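Local structure of endo-1,4-beta-xylanase (Uncultured bacterium, 7AX7) at residues A[74-78]-A[109-115]; A[24-30]-A[165-170]; A[185-189]-A[200-204]; A[46-50]-A[88-92]. The protein removes acetyl groups from acetylated xylan through its cobalt-dependent carbohydrate esterase family 4 domain, part of a larger multidomain xylanase. All blocks are in the same frame, centred on the assembly; numbering follows the deposited sequence.

Contact 1 (A[74-78]-A[109-115]); sequences AQNIR and TMYQNID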
loop_
_atom_site.group_PDB
_atom_site.type_symbol
_atom_site.label_atom_id
_atom_site.label_comp_id
_atom_site.label_asym_id
_atom_site.label_seq_id
_atom_site.Cartn_x
_atom_site.Cartn_y
_atom_site.Cartn_z
ATOM N N ALA A 74 22.472 5.584 -6.965
ATOM C CA ALA A 74 22.307 5.305 -5.540
ATOM C C ALA A 74 21.905 6.561 -4.778
ATOM O O ALA A 74 21.007 6.523 -3.931
ATOM C CB ALA A 74 23.600 4.727 -4.961
ATOM N N GLN A 75 22.586 7.681 -5.056
ATOM C CA GLN A 75 22.320 8.928 -4.341
ATOM C C GLN A 75 20.888 9.386 -4.567
ATOM O O GLN A 75 20.195 9.789 -3.627
ATOM C CB GLN A 75 23.297 10.019 -4.791
ATOM C CG GLN A 75 24.776 9.753 -4.480
ATOM C CD GLN A 75 25.391 8.572 -5.255
ATOM O OE1 GLN A 75 25.073 8.326 -6.437
ATOM N NE2 GLN A 75 26.283 7.837 -4.578
ATOM N N ASN A 76 20.430 9.343 -5.819
ATOM C CA ASN A 76 19.086 9.813 -6.117
ATOM C C ASN A 76 18.034 8.909 -5.486
ATOM O O ASN A 76 17.011 9.398 -4.995
ATOM C CB ASN A 76 18.899 9.929 -7.626
ATOM C CG ASN A 76 19.463 11.235 -8.173
ATOM O OD1 ASN A 76 19.606 12.207 -7.436
ATOM N ND2 ASN A 76 19.788 11.261 -9.457
ATOM N N ILE A 77 18.271 7.592 -5.483
ATOM C CA ILE A 77 17.397 6.675 -4.752
ATOM C C ILE A 77 17.296 7.098 -3.290
ATOM O O ILE A 77 16.197 7.246 -2.742
ATOM C CB ILE A 77 17.894 5.224 -4.897
ATOM C CG1 ILE A 77 17.657 4.707 -6.326
ATOM C CG2 ILE A 77 17.192 4.298 -3.911
ATOM C CD1 ILE A 77 18.340 3.395 -6.600
ATOM N N ARG A 78 18.442 7.331 -2.639
ATOM C CA ARG A 78 18.402 7.686 -1.221
ATOM C C ARG A 78 17.656 8.997 -0.989
ATOM O O ARG A 78 16.888 9.118 -0.026
ATOM C CB ARG A 78 19.816 7.762 -0.645
ATOM C CG ARG A 78 20.557 6.424 -0.601
ATOM C CD ARG A 78 21.914 6.577 0.096
ATOM N NE ARG A 78 22.556 5.286 0.309
ATOM C CZ ARG A 78 22.234 4.439 1.286
ATOM N NH1 ARG A 78 21.268 4.748 2.146
ATOM N NH2 ARG A 78 22.877 3.282 1.409
ATOM N N THR A 109 20.918 -2.121 -7.088
ATOM C CA THR A 109 21.206 -0.792 -6.559
ATOM C C THR A 109 20.125 -0.337 -5.581
ATOM O O THR A 109 20.437 0.189 -4.507
ATOM C CB THR A 109 21.376 0.190 -7.720
ATOM O OG1 THR A 109 22.435 -0.280 -8.559
ATOM C CG2 THR A 109 21.722 1.598 -7.227
ATOM N N MET A 110 18.849 -0.581 -5.911
ATOM C CA MET A 110 17.766 -0.235 -4.991
ATOM C C MET A 110 17.898 -0.988 -3.670
ATOM O O MET A 110 17.833 -0.385 -2.590
ATOM C CB MET A 110 16.409 -0.518 -5.642
ATOM C CG MET A 110 16.063 0.470 -6.732
ATOM S SD MET A 110 14.675 -0.029 -7.739
ATOM C CE MET A 110 13.345 0.202 -6.550
ATOM N N TYR A 111 18.070 -2.313 -3.734
ATOM C CA TYR A 111 18.188 -3.094 -2.506
ATOM C C TYR A 111 19.357 -2.630 -1.638
ATOM O O TYR A 111 19.268 -2.675 -0.405
ATOM C CB TYR A 111 18.349 -4.576 -2.835
ATOM C CG TYR A 111 17.062 -5.332 -3.113
ATOM C CD1 TYR A 111 16.081 -5.476 -2.134
ATOM C CD2 TYR A 111 16.857 -5.949 -4.340
ATOM C CE1 TYR A 111 14.918 -6.192 -2.382
ATOM C CE2 TYR A 111 15.704 -6.670 -4.599
ATOM C CZ TYR A 111 14.738 -6.785 -3.622
ATOM O OH TYR A 111 13.604 -7.507 -3.897
ATOM N N GLN A 112 20.460 -2.198 -2.259
ATOM C CA GLN A 112 21.628 -1.741 -1.512
ATOM C C GLN A 112 21.410 -0.379 -0.860
ATOM O O GLN A 112 22.148 -0.023 0.068
ATOM C CB GLN A 112 22.853 -1.661 -2.440
ATOM C CG GLN A 112 23.311 -3.003 -3.034
ATOM C CD GLN A 112 24.268 -2.844 -4.220
ATOM O OE1 GLN A 112 24.658 -1.734 -4.572
ATOM N NE2 GLN A 112 24.642 -3.965 -4.842
ATOM N N ASN A 113 20.434 0.399 -1.330
ATOM C CA ASN A 113 20.334 1.798 -0.939
ATOM C C ASN A 113 18.971 2.167 -0.383
ATOM O O ASN A 113 18.664 3.359 -0.285
ATOM C CB ASN A 113 20.683 2.702 -2.123
ATOM C CG ASN A 113 22.177 2.719 -2.400
ATOM O OD1 ASN A 113 22.933 3.308 -1.640
ATOM N ND2 ASN A 113 22.609 2.039 -3.462
ATOM N N ILE A 114 18.155 1.183 -0.012
ATOM C CA ILE A 114 16.848 1.406 0.596
ATOM C C ILE A 114 16.806 0.603 1.890
ATOM O O ILE A 114 17.018 -0.617 1.877
ATOM C CB ILE A 114 15.696 1.018 -0.351
ATOM C CG1 ILE A 114 15.730 1.929 -1.588
ATOM C CG2 ILE A 114 14.342 1.105 0.358
ATOM C CD1 ILE A 114 14.692 1.602 -2.631
ATOM N N ASP A 115 16.544 1.294 2.999
ATOM C CA ASP A 115 16.630 0.760 4.352
ATOM C C ASP A 115 15.294 0.279 4.900
ATOM O O ASP A 115 15.211 -0.079 6.083
ATOM C CB ASP A 115 17.218 1.826 5.283
ATOM C CG ASP A 115 18.642 2.190 4.912
ATOM O OD1 ASP A 115 19.406 1.259 4.585
ATOM O OD2 ASP A 115 18.987 3.391 4.927
HETATM O O HOH W 1 21.495 0.645 2.734
#

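Contact 2 (A[24-30]-A[165-170]); sequences ILERYGV and LPQIIE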
loop_
_atom_site.group_PDB
_atom_site.type_symbol
_atom_site.label_atom_id
_atom_site.label_comp_id
_atom_site.label_asym_id
_atom_site.label_seq_id
_atom_site.Cartn_x
_atom_site.Cartn_y
_atom_site.Cartn_z
ATOM N N ILE A 24 -15.365 4.119 2.264
ATOM C CA ILE A 24 -15.743 2.710 2.273
ATOM C C ILE A 24 -15.048 1.974 3.419
ATOM O O ILE A 24 -15.673 1.200 4.154
ATOM C CB ILE A 24 -15.425 2.077 0.907
ATOM C CG1 ILE A 24 -16.352 2.654 -0.172
ATOM C CG2 ILE A 24 -15.489 0.549 0.977
ATOM C CD1 ILE A 24 -15.818 2.461 -1.603
ATOM N N LEU A 25 -13.741 2.191 3.579
ATOM C CA LEU A 25 -13.032 1.577 4.694
ATOM C C LEU A 25 -13.675 1.953 6.022
ATOM O O LEU A 25 -13.849 1.100 6.899
ATOM C CB LEU A 25 -11.556 1.983 4.675
ATOM C CG LEU A 25 -10.710 1.569 3.459
ATOM C CD1 LEU A 25 -9.297 2.103 3.615
ATOM C CD2 LEU A 25 -10.694 0.043 3.271
ATOM N N GLU A 26 -14.050 3.221 6.186
ATOM C CA GLU A 26 -14.691 3.638 7.432
ATOM C C GLU A 26 -16.031 2.939 7.618
ATOM O O GLU A 26 -16.363 2.501 8.728
ATOM C CB GLU A 26 -14.876 5.155 7.450
ATOM C CG GLU A 26 -15.533 5.706 8.715
ATOM C CD GLU A 26 -15.637 7.231 8.695
ATOM O OE1 GLU A 26 -15.719 7.807 7.586
ATOM O OE2 GLU A 26 -15.633 7.853 9.782
ATOM N N ARG A 27 -16.813 2.830 6.541
ATOM C CA ARG A 27 -18.129 2.204 6.626
ATOM C C ARG A 27 -18.024 0.784 7.164
ATOM O O ARG A 27 -18.836 0.366 7.995
ATOM C CB ARG A 27 -18.792 2.229 5.242
ATOM C CG ARG A 27 -20.205 1.654 5.134
ATOM C CD ARG A 27 -20.586 1.460 3.649
ATOM N NE ARG A 27 -20.236 2.635 2.849
ATOM C CZ ARG A 27 -19.989 2.629 1.540
ATOM N NH1 ARG A 27 -20.043 1.502 0.831
ATOM N NH2 ARG A 27 -19.680 3.765 0.937
ATOM N N TYR A 28 -17.022 0.026 6.705
ATOM C CA TYR A 28 -16.818 -1.362 7.110
ATOM C C TYR A 28 -15.885 -1.522 8.313
ATOM O O TYR A 28 -15.618 -2.658 8.724
ATOM C CB TYR A 28 -16.278 -2.177 5.922
ATOM C CG TYR A 28 -17.332 -2.479 4.876
ATOM C CD1 TYR A 28 -18.207 -3.560 5.027
ATOM C CD2 TYR A 28 -17.471 -1.673 3.753
ATOM C CE1 TYR A 28 -19.185 -3.833 4.067
ATOM C CE2 TYR A 28 -18.442 -1.934 2.793
ATOM C CZ TYR A 28 -19.293 -3.005 2.955
ATOM O OH TYR A 28 -20.248 -3.249 1.989
ATOM N N GLY A 29 -15.380 -0.430 8.882
ATOM C CA GLY A 29 -14.488 -0.555 10.029
ATOM C C GLY A 29 -13.194 -1.271 9.709
ATOM O O GLY A 29 -12.695 -2.056 10.526
ATOM N N VAL A 30 -12.629 -1.003 8.538
ATOM C CA VAL A 30 -11.471 -1.720 8.019
ATOM C C VAL A 30 -10.305 -0.751 7.886
ATOM O O VAL A 30 -10.482 0.399 7.469
ATOM C CB VAL A 30 -11.802 -2.378 6.661
ATOM C CG1 VAL A 30 -10.548 -2.870 5.983
ATOM C CG2 VAL A 30 -12.801 -3.525 6.864
ATOM N N LEU A 165 -14.452 -2.100 -4.257
ATOM C CA LEU A 165 -14.008 -2.324 -2.884
ATOM C C LEU A 165 -15.099 -2.860 -1.947
ATOM O O LEU A 165 -14.784 -3.730 -1.114
ATOM C CB LEU A 165 -13.398 -1.025 -2.343
ATOM C CG LEU A 165 -12.702 -1.128 -0.983
ATOM C CD1 LEU A 165 -11.568 -2.150 -1.017
ATOM C CD2 LEU A 165 -12.181 0.227 -0.542
ATOM N N PRO A 166 -16.362 -2.418 -2.008
ATOM C CA PRO A 166 -17.340 -2.976 -1.058
ATOM C C PRO A 166 -17.518 -4.480 -1.183
ATOM O O PRO A 166 -17.548 -5.167 -0.154
ATOM C CB PRO A 166 -18.623 -2.196 -1.383
ATOM C CG PRO A 166 -18.090 -0.846 -1.810
ATOM C CD PRO A 166 -16.901 -1.225 -2.688
ATOM N N GLN A 167 -17.623 -5.018 -2.407
ATOM C CA GLN A 167 -17.722 -6.470 -2.569
ATOM C C GLN A 167 -16.479 -7.171 -2.040
ATOM O O GLN A 167 -16.567 -8.271 -1.482
ATOM C CB GLN A 167 -17.923 -6.847 -4.039
ATOM C CG GLN A 167 -19.300 -6.548 -4.630
ATOM C CD GLN A 167 -19.341 -6.757 -6.155
ATOM O OE1 GLN A 167 -19.306 -5.794 -6.925
ATOM N NE2 GLN A 167 -19.420 -8.015 -6.583
ATOM N N ILE A 168 -15.306 -6.578 -2.260
ATOM C CA ILE A 168 -14.068 -7.200 -1.800
ATOM C C ILE A 168 -14.075 -7.340 -0.282
ATOM O O ILE A 168 -13.800 -8.418 0.257
ATOM C CB ILE A 168 -12.840 -6.408 -2.290
ATOM C CG1 ILE A 168 -12.719 -6.492 -3.820
ATOM C CG2 ILE A 168 -11.548 -6.947 -1.605
ATOM C CD1 ILE A 168 -11.696 -5.510 -4.422
ATOM N N ILE A 169 -14.397 -6.257 0.432
ATOM C CA ILE A 169 -14.378 -6.301 1.895
ATOM C C ILE A 169 -15.438 -7.267 2.406
ATOM O O ILE A 169 -15.158 -8.163 3.215
ATOM C CB ILE A 169 -14.580 -4.892 2.483
ATOM C CG1 ILE A 169 -13.367 -4.006 2.182
ATOM C CG2 ILE A 169 -14.862 -4.963 4.000
ATOM C CD1 ILE A 169 -13.607 -2.561 2.474
ATOM N N GLU A 170 -16.676 -7.093 1.941
ATOM C CA GLU A 170 -17.765 -7.963 2.361
ATOM C C GLU A 170 -17.426 -9.424 2.104
ATOM O O GLU A 170 -17.722 -10.292 2.936
ATOM C CB GLU A 170 -19.048 -7.579 1.625
ATOM C CG GLU A 170 -20.282 -8.337 2.082
ATOM C CD GLU A 170 -21.393 -8.297 1.058
ATOM O OE1 GLU A 170 -21.991 -7.219 0.875
ATOM O OE2 GLU A 170 -21.653 -9.342 0.426
HETATM O O HOH W 2 -22.161 -5.035 2.633
#

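Contact 3 (A[185-189]-A[200-204]); sequences LFEKK and WSNAN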
loop_
_atom_site.group_PDB
_atom_site.type_symbol
_atom_site.label_atom_id
_atom_site.label_comp_id
_atom_site.label_asym_id
_atom_site.label_seq_id
_atom_site.Cartn_x
_atom_site.Cartn_y
_atom_site.Cartn_z
ATOM N N LEU A 185 0.226 -6.744 10.217
ATOM C CA LEU A 185 0.406 -8.083 9.664
ATOM C C LEU A 185 1.663 -8.748 10.218
ATOM O O LEU A 185 1.618 -9.884 10.711
ATOM C CB LEU A 185 0.462 -8.015 8.138
ATOM C CG LEU A 185 0.885 -9.302 7.424
ATOM C CD1 LEU A 185 -0.103 -10.451 7.697
ATOM C CD2 LEU A 185 1.048 -9.042 5.938
ATOM N N PHE A 186 2.804 -8.059 10.136
ATOM C CA PHE A 186 4.038 -8.662 10.627
ATOM C C PHE A 186 4.030 -8.784 12.147
ATOM O O PHE A 186 4.439 -9.814 12.690
ATOM C CB PHE A 186 5.244 -7.867 10.134
ATOM C CG PHE A 186 5.572 -8.120 8.685
ATOM C CD1 PHE A 186 6.314 -9.226 8.316
ATOM C CD2 PHE A 186 5.108 -7.269 7.693
ATOM C CE1 PHE A 186 6.607 -9.473 6.982
ATOM C CE2 PHE A 186 5.403 -7.504 6.360
ATOM C CZ PHE A 186 6.152 -8.608 6.003
ATOM N N GLU A 187 3.554 -7.752 12.847
ATOM C CA GLU A 187 3.482 -7.819 14.304
ATOM C C GLU A 187 2.696 -9.047 14.761
ATOM O O GLU A 187 3.146 -9.804 15.630
ATOM C CB GLU A 187 2.855 -6.533 14.850
ATOM C CG GLU A 187 3.071 -6.286 16.352
ATOM C CD GLU A 187 2.220 -7.188 17.237
ATOM O OE1 GLU A 187 2.732 -7.644 18.286
ATOM O OE2 GLU A 187 1.041 -7.443 16.885
ATOM N N LYS A 188 1.512 -9.265 14.174
ATOM C CA LYS A 188 0.629 -10.312 14.683
ATOM C C LYS A 188 1.117 -11.706 14.298
ATOM O O LYS A 188 0.855 -12.672 15.022
ATOM C CB LYS A 188 -0.807 -10.073 14.200
ATOM C CG LYS A 188 -1.481 -8.858 14.843
ATOM C CD LYS A 188 -2.872 -8.602 14.240
ATOM C CE LYS A 188 -3.544 -7.339 14.806
ATOM N NZ LYS A 188 -4.001 -7.472 16.224
ATOM N N LYS A 189 1.843 -11.836 13.184
ATOM C CA LYS A 189 2.431 -13.123 12.834
ATOM C C LYS A 189 3.762 -13.371 13.535
ATOM O O LYS A 189 4.323 -14.465 13.390
ATOM C CB LYS A 189 2.628 -13.237 11.314
ATOM C CG LYS A 189 1.331 -13.275 10.477
ATOM C CD LYS A 189 0.487 -14.494 10.831
ATOM C CE LYS A 189 -0.692 -14.658 9.890
ATOM N NZ LYS A 189 -1.601 -15.758 10.331
ATOM N N TRP A 200 8.560 -8.783 0.075
ATOM C CA TRP A 200 7.528 -9.573 0.737
ATOM C C TRP A 200 6.191 -9.454 0.016
ATOM O O TRP A 200 5.773 -8.354 -0.355
ATOM C CB TRP A 200 7.314 -9.098 2.176
ATOM C CG TRP A 200 8.466 -9.165 3.124
ATOM C CD1 TRP A 200 9.419 -8.206 3.334
ATOM C CD2 TRP A 200 8.744 -10.220 4.048
ATOM N NE1 TRP A 200 10.292 -8.613 4.324
ATOM C CE2 TRP A 200 9.901 -9.848 4.777
ATOM C CE3 TRP A 200 8.140 -11.454 4.323
ATOM C CZ2 TRP A 200 10.464 -10.669 5.763
ATOM C CZ3 TRP A 200 8.701 -12.266 5.312
ATOM C CH2 TRP A 200 9.848 -11.870 6.016
ATOM N N SER A 201 5.505 -10.586 -0.147
ATOM C CA SER A 201 4.099 -10.601 -0.524
ATOM C C SER A 201 3.206 -11.262 0.517
ATOM O O SER A 201 1.982 -11.106 0.448
ATOM C CB SER A 201 3.907 -11.316 -1.872
ATOM O OG SER A 201 4.587 -10.613 -2.894
ATOM N N ASN A 202 3.784 -11.990 1.466
ATOM C CA ASN A 202 3.052 -12.691 2.509
ATOM C C ASN A 202 3.952 -12.727 3.731
ATOM O O ASN A 202 5.166 -12.907 3.605
ATOM C CB ASN A 202 2.663 -14.112 2.068
ATOM C CG ASN A 202 1.701 -14.792 3.032
ATOM O OD1 ASN A 202 2.062 -15.108 4.166
ATOM N ND2 ASN A 202 0.474 -15.042 2.573
ATOM N N ALA A 203 3.366 -12.535 4.911
ATOM C CA ALA A 203 4.178 -12.575 6.121
ATOM C C ALA A 203 5.017 -13.850 6.238
ATOM O O ALA A 203 5.999 -13.861 6.988
ATOM C CB ALA A 203 3.285 -12.407 7.346
ATOM N N ASN A 204 4.670 -14.923 5.514
ATOM C CA ASN A 204 5.484 -16.138 5.549
ATOM C C ASN A 204 6.720 -16.067 4.651
ATOM O O ASN A 204 7.560 -16.973 4.709
ATOM C CB ASN A 204 4.645 -17.371 5.183
ATOM C CG ASN A 204 4.278 -17.429 3.707
ATOM O OD1 ASN A 204 4.817 -16.690 2.878
ATOM N ND2 ASN A 204 3.359 -18.329 3.371
#

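Contact 4 (A[46-50]-A[88-92]); sequences LSIMQ and IKNSV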
loop_
_atom_site.group_PDB
_atom_site.type_symbol
_atom_site.label_atom_id
_atom_site.label_comp_id
_atom_site.label_asym_id
_atom_site.label_seq_id
_atom_site.Cartn_x
_atom_site.Cartn_y
_atom_site.Cartn_z
ATOM N N LEU A 46 -3.258 17.272 2.400
ATOM C CA LEU A 46 -3.086 17.230 3.852
ATOM C C LEU A 46 -4.303 16.644 4.561
ATOM O O LEU A 46 -4.175 15.748 5.403
ATOM C CB LEU A 46 -2.804 18.638 4.377
ATOM C CG LEU A 46 -2.798 18.776 5.900
ATOM C CD1 LEU A 46 -1.667 17.949 6.502
ATOM C CD2 LEU A 46 -2.668 20.243 6.291
ATOM N N SER A 47 -5.494 17.155 4.254
ATOM C CA SER A 47 -6.658 16.736 5.015
ATOM C C SER A 47 -6.950 15.258 4.798
ATOM O O SER A 47 -7.437 14.588 5.714
ATOM C CB SER A 47 -7.865 17.611 4.666
ATOM O OG SER A 47 -8.216 17.483 3.305
ATOM N N ILE A 48 -6.604 14.723 3.626
ATOM C CA ILE A 48 -6.782 13.296 3.364
ATOM C C ILE A 48 -5.804 12.480 4.202
ATOM O O ILE A 48 -6.180 11.492 4.846
ATOM C CB ILE A 48 -6.621 13.012 1.859
ATOM C CG1 ILE A 48 -7.779 13.630 1.068
ATOM C CG2 ILE A 48 -6.475 11.498 1.570
ATOM C CD1 ILE A 48 -7.499 13.714 -0.447
ATOM N N MET A 49 -4.533 12.895 4.224
ATOM C CA MET A 49 -3.543 12.201 5.045
ATOM C C MET A 49 -3.886 12.299 6.532
ATOM O O MET A 49 -3.685 11.339 7.285
ATOM C CB MET A 49 -2.149 12.764 4.766
ATOM C CG MET A 49 -1.732 12.644 3.295
ATOM S SD MET A 49 -0.098 13.312 2.930
ATOM C CE MET A 49 0.914 12.439 4.135
ATOM N N GLN A 50 -4.395 13.452 6.979
ATOM C CA GLN A 50 -4.817 13.555 8.373
ATOM C C GLN A 50 -5.914 12.542 8.683
ATOM O O GLN A 50 -5.884 11.882 9.730
ATOM C CB GLN A 50 -5.302 14.971 8.683
ATOM C CG GLN A 50 -4.216 16.045 8.688
ATOM C CD GLN A 50 -4.798 17.426 8.940
ATOM O OE1 GLN A 50 -5.730 17.850 8.259
ATOM N NE2 GLN A 50 -4.258 18.126 9.933
ATOM N N ILE A 88 6.186 12.741 4.935
ATOM C CA ILE A 88 5.104 12.103 5.676
ATOM C C ILE A 88 5.237 12.373 7.174
ATOM O O ILE A 88 4.240 12.643 7.862
ATOM C CB ILE A 88 5.078 10.599 5.366
ATOM C CG1 ILE A 88 4.682 10.377 3.904
ATOM C CG2 ILE A 88 4.137 9.878 6.315
ATOM C CD1 ILE A 88 4.909 8.956 3.418
ATOM N N LYS A 89 6.465 12.323 7.702
ATOM C CA LYS A 89 6.676 12.590 9.123
ATOM C C LYS A 89 6.362 14.040 9.467
ATOM O O LYS A 89 5.671 14.320 10.457
ATOM C CB LYS A 89 8.114 12.255 9.511
ATOM C CG LYS A 89 8.443 12.539 10.977
ATOM C CD LYS A 89 7.582 11.699 11.911
ATOM C CE LYS A 89 8.048 11.833 13.356
ATOM N NZ LYS A 89 7.190 11.038 14.289
ATOM N N ASN A 90 6.854 14.977 8.654
ATOM C CA ASN A 90 6.673 16.393 8.952
ATOM C C ASN A 90 5.267 16.894 8.668
ATOM O O ASN A 90 4.902 17.964 9.168
ATOM C CB ASN A 90 7.669 17.238 8.157
ATOM C CG ASN A 90 9.080 17.037 8.621
ATOM O OD1 ASN A 90 9.318 16.525 9.717
ATOM N ND2 ASN A 90 10.032 17.440 7.798
ATOM N N SER A 91 4.487 16.177 7.857
ATOM C CA SER A 91 3.127 16.621 7.576
ATOM C C SER A 91 2.141 16.112 8.619
ATOM O O SER A 91 1.375 16.903 9.174
ATOM C CB SER A 91 2.679 16.187 6.172
ATOM O OG SER A 91 2.667 14.775 6.017
ATOM N N VAL A 92 2.137 14.809 8.895
ATOM C CA VAL A 92 1.113 14.252 9.776
ATOM C C VAL A 92 1.707 13.355 10.860
ATOM O O VAL A 92 0.975 12.633 11.544
ATOM C CB VAL A 92 0.047 13.490 8.968
ATOM C CG1 VAL A 92 -0.610 14.419 7.944
ATOM C CG2 VAL A 92 0.654 12.251 8.294
#

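Contact 1 (A[74-78]-A[109-115])
R78 reaches across to N113 and shows how one long side chain can draw on several chemistries in turn. From CB the chain turns CG beside the backbone N (chi1 -66°) and then runs extended to NE; R78 CG lies 3.6 Å from N113 O, and CD passes N113 OD1. Next along, NE donates a weak, bent hydrogen bond to N113 OD1, 2.8 Å away with an N-H...O angle of 118°. The guanidinium plane stands almost perpendicular to the N113 amide, and N113 CA lies over one of its faces, toward the rim. At the far end R78 NH1 makes a long salt bridge of 3.8 Å to D115 OD2, which approaches the guanidinium edge near its plane, while R78 NH2 donates to a water that also lies within hydrogen-bonding distance of Q112 O and D115 OD1.

These residues join the start of helix 74-92 to helix 108-113 of the NodB-type polysaccharide deacetylase fold, the short helix axes crossing at -56°. The N113 amide is also held from one turn earlier in the chain, since N113 ND2 donates to T109 O at 3.0 Å. That leaves ND2 close to the methyl of A74, 3.2 Å from A74 CB. I77 turns its branches to different partners: CD1 meets M110 CG at 3.7 Å and also faces T109 CG2, whereas CG2 packs on I114 CG1 at 3.6 Å. M110 also packs on P101 and I114 on F99, both in loops.

Contact 2 (A[24-30]-A[165-170])
The ring of Y28 lies against I169, whose CB sits over one face while its CG2 comes within 3.6 Å of Y28 CG. P166 and E170 approach the same ring obliquely, P166 CB standing 4.2 Å from Y28 CE2. At the edge, in the ring plane, a water lies 2.7 Å from Y28 OH and donates a hydrogen bond to E170 OE1, so the phenol and the carboxylate are linked through solvent at the outer margin. The other flat group, the guanidinium of R27, has I24 CA of its own helix over the centre of one face, and its NH1 passes obliquely by P166 CG.

Two helices of the NodB-type polysaccharide deacetylase fold, 16-28 and 159-174, meet here side by side, their local axes 10.4 Å apart and 32° from parallel. The first ends in a Schellman motif: G29, with positive phi, gives its N to E26 O, and V30 N bonds to L25 O. This turn carries V30 back to the interface, where its CG2 touches I169 CG2 at 3.8 Å. K173, farther along helix 159-174, donates to Y28 O.

Beneath the aromatic ring the contact is aliphatic. I24 divides its branches, CG2 meeting L165 CD2 at 3.7 Å and CD1 resting on the P166 ring at CD. Because I169 CG1 lies beside the backbone N (chi1 -68°), its CD1 is carried toward I24 CG2, 3.9 Å away, and L25 CD2, while CG2 is left for Y28 and V30. V30 and I169 both continue onto F179 of strand 177-179.

Contact 3 (A[185-189]-A[200-204])
An edge-to-face (T-shaped) aromatic pair, F186 on W200, joins the C-terminal tail of the domain to its last helix, 182-189. W200 lies at the short strand 199-200, which adds to the parallel sheet beside strand 118-123 through backbone bonds to F118 and Q120, and the chain then runs on without regular structure through A203. The F186 ring presents its CE1 and CZ corner to the indole: F186 CZ lies 3.6 Å from W200 CD2, near the bond shared by the two indole rings, and F186 CE1 lies 3.7 Å from W200 CE3. The ring planes stand at 79°, with the centroids of the phenyl and the six-membered indole ring 4.9 Å apart. Such a geometry sets the slightly positive C-H edge of one ring against the electron-rich face of the other. The indole is steadied at its own rim, because W200 NE1 donates to P193 O, and K198 adds a cation-pi contact.

The other point of contact is a single methyl. A203 CB fits between side chains one helical turn apart, meeting L185 CG at 3.9 Å and K189 CG at 3.8 Å, while F186 CE1 also approaches A203 CA obliquely. L185 continues onto L5 and A7 of strand 4-11. K189 offers A203 only its aliphatic base: a bend at chi2 (-62°) leads the rest of the chain away to a salt bridge between its ammonium group and D146.

An Asx turn shapes the backbone around A203, which also bonds through its backbone to G147. N204 N donates to N202 OD1 at 2.9 Å with an N-H...O angle of 166°, in the carbonyl plane and on a lone pair.

Contact 4 (A[46-50]-A[88-92])
V92 CG1 touches three residues of helix 46-54, and this apolar packing dominates the contact. The methyl lies 3.9 Å from M49 CB and 4.0 Å from L46 CD1, and Q50 CG approaches it at a similar distance. V92 and M49 cross at about a right angle, whereas V92 and L46 slide past each other in opposite directions. Q50 contributes the aliphatic part of its chain, near CG.

The end of M49 supplies the deeper part of the same kind of contact. CG sits beside the backbone N, and a bend at chi3 (54°) swings the terminal methyl across to the other helix, where M49 CE comes 4.3 Å from I88 CG1 and 4.2 Å from V92 CG2.

One polar side-chain atom takes part, though by simple contact: S91 OG lies 3.5 Å from M49 CE. Its hydrogen-bonding partner is within its own helix, at A87 O, so this hydroxyl is satisfied locally while its flank meets the methionine methyl.

In the NodB-type fold the segments belong to neighbouring helices on the outside of the parallel sheet, the start of 46-54 against the C-terminal part of 74-92. Their short axes are nearly perpendicular, crossing at -89° with 10.6 Å between them. M49 and I88 both reach down to L36 of strand 33-36 and L59 of strand 58-61, and V92 joins them on L59; I48, which faces elsewhere, touches T18 and S19 of helix 16-28.

In the fold
Contact 3 is the most buried of the four, while contacts 1, 2 and 4 run from a buried inner side to a solvent-facing margin. Contacts 1 and 4 share helix 74-92, held near its start by the first and in its C-terminal part by the second, their centres about 25 Å apart. Contacts 1 and 2 lie on opposite sides of the chain's centre, about 36 Å apart between centres. Chemistry follows place: charge, amide and water are prominent in contact 1, contact 2 is aliphatic with a water bridge at its rim, contact 4 is almost wholly apolar, and contact 3 relies on an aromatic pair and a methyl where the C-terminal segment meets helix 182-189.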